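Side-chain contacts in cerato-platanin-like protein (Moniliophthora perniciosa, PDB 3SUM), which is of unknown function but belongs to the cerato-platanins, a family of fungal proteins built on a double-psi beta-barrel: residues A[66-71]-A[103-108]; A[122-127]-A[131-136]. All coordinates share one frame; numbering follows the deposited sequence. Where two conformers were deposited one is given.

In the fold
Both contacts lie at the surface of the double-psi beta-barrel, with their centres 22 Å apart and their nearest atoms about 5 Å apart without touching. Contact 1 joins the turn between strands 63-68 and 71-79 to the start of helix 105-109, and none of its three touching residues is buried. Contact 2 belongs to the chain beyond strand 116-120, where segments 122-127 and 131-136 fold together; one of its six touching residues, Cys124, is buried. The chemistry differs accordingly: contact 1 is polar, a carboxylate gathering a phenol and an ammonium group, whereas contact 2 rests on a covalent disulfide and close van der Waals packing, with no hydrogen bond between its segments.

Contact 1 of 2, residues A[66-71]-A[103-108]; sequences LRYKGN and APEGYD
Glu105 OE1 is gripped by two groups from the other segment: the hydroxyl of Tyr68 and the ammonium of Lys69. Both come from a type II' beta turn, Tyr68 to Asn71, which closes the hairpin between strands 63-68 and 71-79 of the double-psi beta-barrel, while Glu105 sits in the first turn of helix 105-109, directly after the N-cap residue Pro104. Tyr68 OH donates to Glu105 OE1, though the modelled 2.4 Å is unusually short and its exact value doubtful. OE1 lies at the edge of the phenol, in the ring plane, and the carboxylate is turned almost perpendicular to that ring, the two planes being 85° apart. A chi1 of -180° sets the Tyr68 ring beside its own carbonyl carbon and directs the hydroxyl toward the helix; the side chains do the joining, for the CA atoms of Tyr68 and Gly106 stay 9.2 Å apart.

Lys69 runs extended beyond CG and meets Glu105 at about a right angle. Its CG lies over one face of the Tyr68 ring, 3.8 Å above the plane and displaced toward the rim. Leu97 of helix 91-97 touches Tyr68, and Phe100 packs against both Lys69 and Glu105. The salt bridge is unequal: Lys69 NZ lies 2.8 Å from Glu105 OE1, on its syn lone pair, and bonds more weakly to OE2 at 3.0 Å.

Contact 2 of 2, residues A[122-127]-A[131-136]; sequences GSCCQQ and KQCGDP
Cys124 and Cys133 are joined by a disulfide, SG to SG 2.1 Å, which pins the C-terminal tail against the 3-10 turn 122-124. Its CB-SG-SG-CB torsion is 98°, close to the 90° favoured by a disulfide, and the two CA atoms are 4.6 Å apart. The two cysteines bring their sulfurs together differently: SG of Cys133 lies anti to its backbone N (chi1 179°), whereas that of Cys124 lies beside its own N and anti to the carbonyl carbon. Pro136 adds to this tight part of the contact, its CG resting 3.8 Å from Cys124 SG, and Phe74 of strand 71-79 touches both Cys124 and Pro136.

Next to the disulfide, Ser123 packs against the backbone of the tail, its CB only 3.0 Å from Lys131 O. Its OG comes 3.2 Å from Cys133 N, but the angle is too poor for a hydrogen bond; the hydroxyl is bonded to Asp121 OD1 instead. The outer side is looser. Lys131 meets Ser123 mainly through its carbonyl oxygen, and its extended side chain leads the ammonium away from the turn, while Gln132 directs its CB away from segment 122-127.

The terminal carboxylate of Pro136 is held on the barrel side, OXT by a salt bridge to Lys65 and O by a hydrogen bond to Tyr118. On the turn itself, Gly122 O accepts from both Cys125 N and Gln127 N, which holds the turn closed. With the adjacent Cys125 bonded to Cys63 of strand 63-68, neighbouring cysteines tie the turn both to the tail and to a barrel strand, a cross-linked C-terminal extension of the double-psi beta-barrel.

Contact 1 of 2, residues A[66-71]-A[103-108]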
# COMPACT_ATOMS: atom_id res chain seq x y z
N LEU A 66 -0.09 -6.00 6.28
CA LEU A 66 -0.64 -5.24 7.39
C LEU A 66 -1.69 -6.15 8.04
O LEU A 66 -2.40 -6.89 7.32
CB LEU A 66 -1.38 -3.99 6.89
CG LEU A 66 -0.65 -3.04 5.93
CD1 LEU A 66 -1.46 -1.79 5.62
CD2 LEU A 66 0.76 -2.73 6.57
N ARG A 67 -1.79 -6.11 9.36
CA ARG A 67 -2.90 -6.84 10.03
C ARG A 67 -3.71 -5.88 10.88
O ARG A 67 -3.16 -5.00 11.57
CB ARG A 67 -2.37 -7.94 10.98
CG ARG A 67 -1.68 -9.14 10.31
CD ARG A 67 -1.31 -10.19 11.44
NE ARG A 67 -0.95 -11.53 10.93
CZ ARG A 67 -1.81 -12.48 10.55
NH1 ARG A 67 -3.13 -12.27 10.56
NH2 ARG A 67 -1.37 -13.68 10.16
N TYR A 68 -5.03 -6.03 10.80
CA TYR A 68 -5.93 -5.39 11.74
C TYR A 68 -6.88 -6.48 12.21
O TYR A 68 -7.56 -7.12 11.37
CB TYR A 68 -6.73 -4.31 11.03
CG TYR A 68 -7.68 -3.61 11.94
CD1 TYR A 68 -7.25 -2.51 12.72
CD2 TYR A 68 -9.04 -3.98 11.96
CE1 TYR A 68 -8.13 -1.84 13.54
CE2 TYR A 68 -9.94 -3.31 12.76
CZ TYR A 68 -9.51 -2.22 13.52
OH TYR A 68 -10.41 -1.56 14.36
N LYS A 69 -6.93 -6.68 13.53
CA LYS A 69 -7.74 -7.73 14.11
C LYS A 69 -7.50 -9.01 13.30
O LYS A 69 -6.34 -9.47 13.25
CB LYS A 69 -9.18 -7.26 14.28
CG LYS A 69 -9.26 -6.11 15.33
CD LYS A 69 -10.70 -5.71 15.53
CE LYS A 69 -10.76 -4.56 16.63
NZ LYS A 69 -12.17 -4.16 17.06
N GLY A 70 -8.54 -9.60 12.73
CA GLY A 70 -8.36 -10.86 12.00
C GLY A 70 -8.22 -10.68 10.49
O GLY A 70 -8.37 -11.64 9.74
N ASN A 71 -7.97 -9.45 10.03
CA ASN A 71 -7.81 -9.14 8.61
C ASN A 71 -6.35 -8.86 8.29
O ASN A 71 -5.57 -8.44 9.16
CB ASN A 71 -8.60 -7.91 8.23
CG ASN A 71 -10.07 -8.00 8.65
OD1 ASN A 71 -10.64 -9.08 8.76
ND2 ASN A 71 -10.66 -6.88 8.93
N ALA A 103 -18.34 -4.15 10.93
CA ALA A 103 -18.22 -2.77 11.36
C ALA A 103 -16.96 -2.13 10.74
O ALA A 103 -15.88 -2.62 10.94
CB ALA A 103 -18.19 -2.68 12.90
N PRO A 104 -17.13 -1.06 9.96
CA PRO A 104 -15.97 -0.45 9.31
C PRO A 104 -15.27 0.43 10.29
O PRO A 104 -15.26 1.63 10.12
CB PRO A 104 -16.61 0.39 8.15
CG PRO A 104 -18.07 -0.23 7.97
CD PRO A 104 -18.42 -0.53 9.43
N GLU A 105 -14.68 -0.16 11.31
CA GLU A 105 -14.07 0.63 12.38
C GLU A 105 -13.09 1.68 11.92
O GLU A 105 -13.16 2.85 12.33
CB GLU A 105 -13.39 -0.34 13.35
CG GLU A 105 -14.41 -1.38 13.93
CD GLU A 105 -13.77 -2.39 14.82
OE1 GLU A 105 -12.53 -2.59 14.73
OE2 GLU A 105 -14.48 -2.96 15.63
N GLY A 106 -12.13 1.25 11.12
CA GLY A 106 -11.04 2.13 10.71
C GLY A 106 -11.52 3.18 9.75
O GLY A 106 -11.09 4.35 9.83
N TYR A 107 -12.41 2.77 8.84
CA TYR A 107 -12.86 3.68 7.82
C TYR A 107 -13.72 4.78 8.45
O TYR A 107 -13.56 5.94 8.11
CB TYR A 107 -13.65 2.93 6.76
CG TYR A 107 -14.35 3.82 5.78
CD1 TYR A 107 -13.62 4.58 4.87
CD2 TYR A 107 -15.75 3.85 5.72
CE1 TYR A 107 -14.28 5.40 3.95
CE2 TYR A 107 -16.42 4.68 4.82
CZ TYR A 107 -15.68 5.40 3.94
OH TYR A 107 -16.35 6.16 3.06
N ASP A 108 -14.66 4.38 9.31
CA ASP A 108 -15.60 5.34 9.88
C ASP A 108 -14.85 6.30 10.80
O ASP A 108 -15.13 7.50 10.80
CB ASP A 108 -16.62 4.64 10.69
CG ASP A 108 -17.60 3.84 9.82
OD1 ASP A 108 -17.63 4.01 8.60
OD2 ASP A 108 -18.33 3.06 10.43

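Contact 2 of 2, residues A[122-127]-A[131-136]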
# COMPACT_ATOMS: atom_id res chain seq x y z
N GLY A 122 8.22 -8.93 -2.53
CA GLY A 122 7.39 -8.17 -3.48
C GLY A 122 6.39 -9.04 -4.26
O GLY A 122 5.39 -8.53 -4.74
N SER A 123 6.62 -10.34 -4.37
CA SER A 123 5.61 -11.18 -5.10
C SER A 123 4.26 -11.12 -4.41
O SER A 123 3.21 -11.19 -5.05
CB SER A 123 6.12 -12.64 -5.17
OG SER A 123 6.32 -13.05 -3.83
N CYS A 124 4.24 -10.88 -3.09
CA CYS A 124 2.97 -10.71 -2.43
C CYS A 124 2.22 -9.49 -2.93
O CYS A 124 1.02 -9.36 -2.73
CB CYS A 124 3.19 -10.58 -0.88
SG CYS A 124 3.96 -12.03 -0.21
N CYS A 125 2.94 -8.53 -3.50
CA CYS A 125 2.31 -7.33 -4.07
C CYS A 125 2.37 -7.40 -5.64
O CYS A 125 2.38 -6.38 -6.31
CB CYS A 125 3.04 -6.07 -3.59
SG CYS A 125 2.66 -5.71 -1.86
N GLN A 126 2.42 -8.63 -6.16
CA GLN A 126 2.35 -8.96 -7.61
C GLN A 126 3.61 -8.51 -8.34
O GLN A 126 3.61 -8.39 -9.57
CB GLN A 126 1.12 -8.29 -8.28
CG GLN A 126 -0.12 -8.83 -7.55
CD GLN A 126 -1.40 -8.20 -7.96
OE1 GLN A 126 -1.58 -7.83 -9.11
NE2 GLN A 126 -2.35 -8.13 -6.99
N GLN A 127 4.70 -8.31 -7.60
CA GLN A 127 5.90 -7.87 -8.26
C GLN A 127 6.65 -9.11 -8.75
O GLN A 127 6.60 -10.17 -8.13
CB GLN A 127 6.75 -7.05 -7.32
CG GLN A 127 5.98 -5.80 -6.90
CD GLN A 127 6.77 -5.02 -5.84
OE1 GLN A 127 7.89 -5.40 -5.50
NE2 GLN A 127 6.19 -3.95 -5.32
N LYS A 131 10.04 -15.03 -6.64
CA LYS A 131 9.59 -15.91 -5.53
C LYS A 131 8.10 -16.00 -5.47
O LYS A 131 7.40 -15.22 -6.13
CB LYS A 131 10.05 -15.38 -4.20
CG LYS A 131 11.51 -14.99 -4.24
CD LYS A 131 12.09 -14.90 -2.89
CE LYS A 131 13.59 -14.57 -3.05
NZ LYS A 131 14.33 -14.60 -1.73
N GLN A 132 7.59 -16.96 -4.68
CA GLN A 132 6.14 -17.10 -4.53
C GLN A 132 5.82 -16.38 -3.23
O GLN A 132 6.60 -16.35 -2.32
CB GLN A 132 5.70 -18.59 -4.44
CG GLN A 132 4.22 -18.77 -4.77
CD GLN A 132 3.81 -20.25 -4.96
OE1 GLN A 132 4.65 -21.17 -4.85
NE2 GLN A 132 2.54 -20.47 -5.28
N CYS A 133 4.67 -15.77 -3.17
CA CYS A 133 4.29 -15.09 -1.94
C CYS A 133 4.11 -16.10 -0.82
O CYS A 133 4.74 -15.99 0.22
CB CYS A 133 3.02 -14.30 -2.18
SG CYS A 133 2.50 -13.46 -0.64
N GLY A 134 3.27 -17.11 -1.05
CA GLY A 134 3.11 -18.10 -0.01
C GLY A 134 2.26 -17.50 1.06
O GLY A 134 1.20 -16.92 0.78
N ASP A 135 2.70 -17.66 2.29
CA ASP A 135 1.89 -17.28 3.45
C ASP A 135 2.78 -16.63 4.50
O ASP A 135 2.92 -17.17 5.61
CB ASP A 135 1.18 -18.52 4.05
CG ASP A 135 0.26 -18.14 5.22
OD1 ASP A 135 -0.50 -17.16 5.07
OD2 ASP A 135 0.29 -18.83 6.28
N PRO A 136 3.38 -15.45 4.17
CA PRO A 136 4.30 -14.76 5.08
C PRO A 136 3.64 -14.10 6.29
O PRO A 136 4.40 -13.69 7.19
CB PRO A 136 4.89 -13.65 4.20
CG PRO A 136 3.74 -13.32 3.32
CD PRO A 136 3.13 -14.64 2.95
OXT PRO A 136 2.42 -13.92 6.40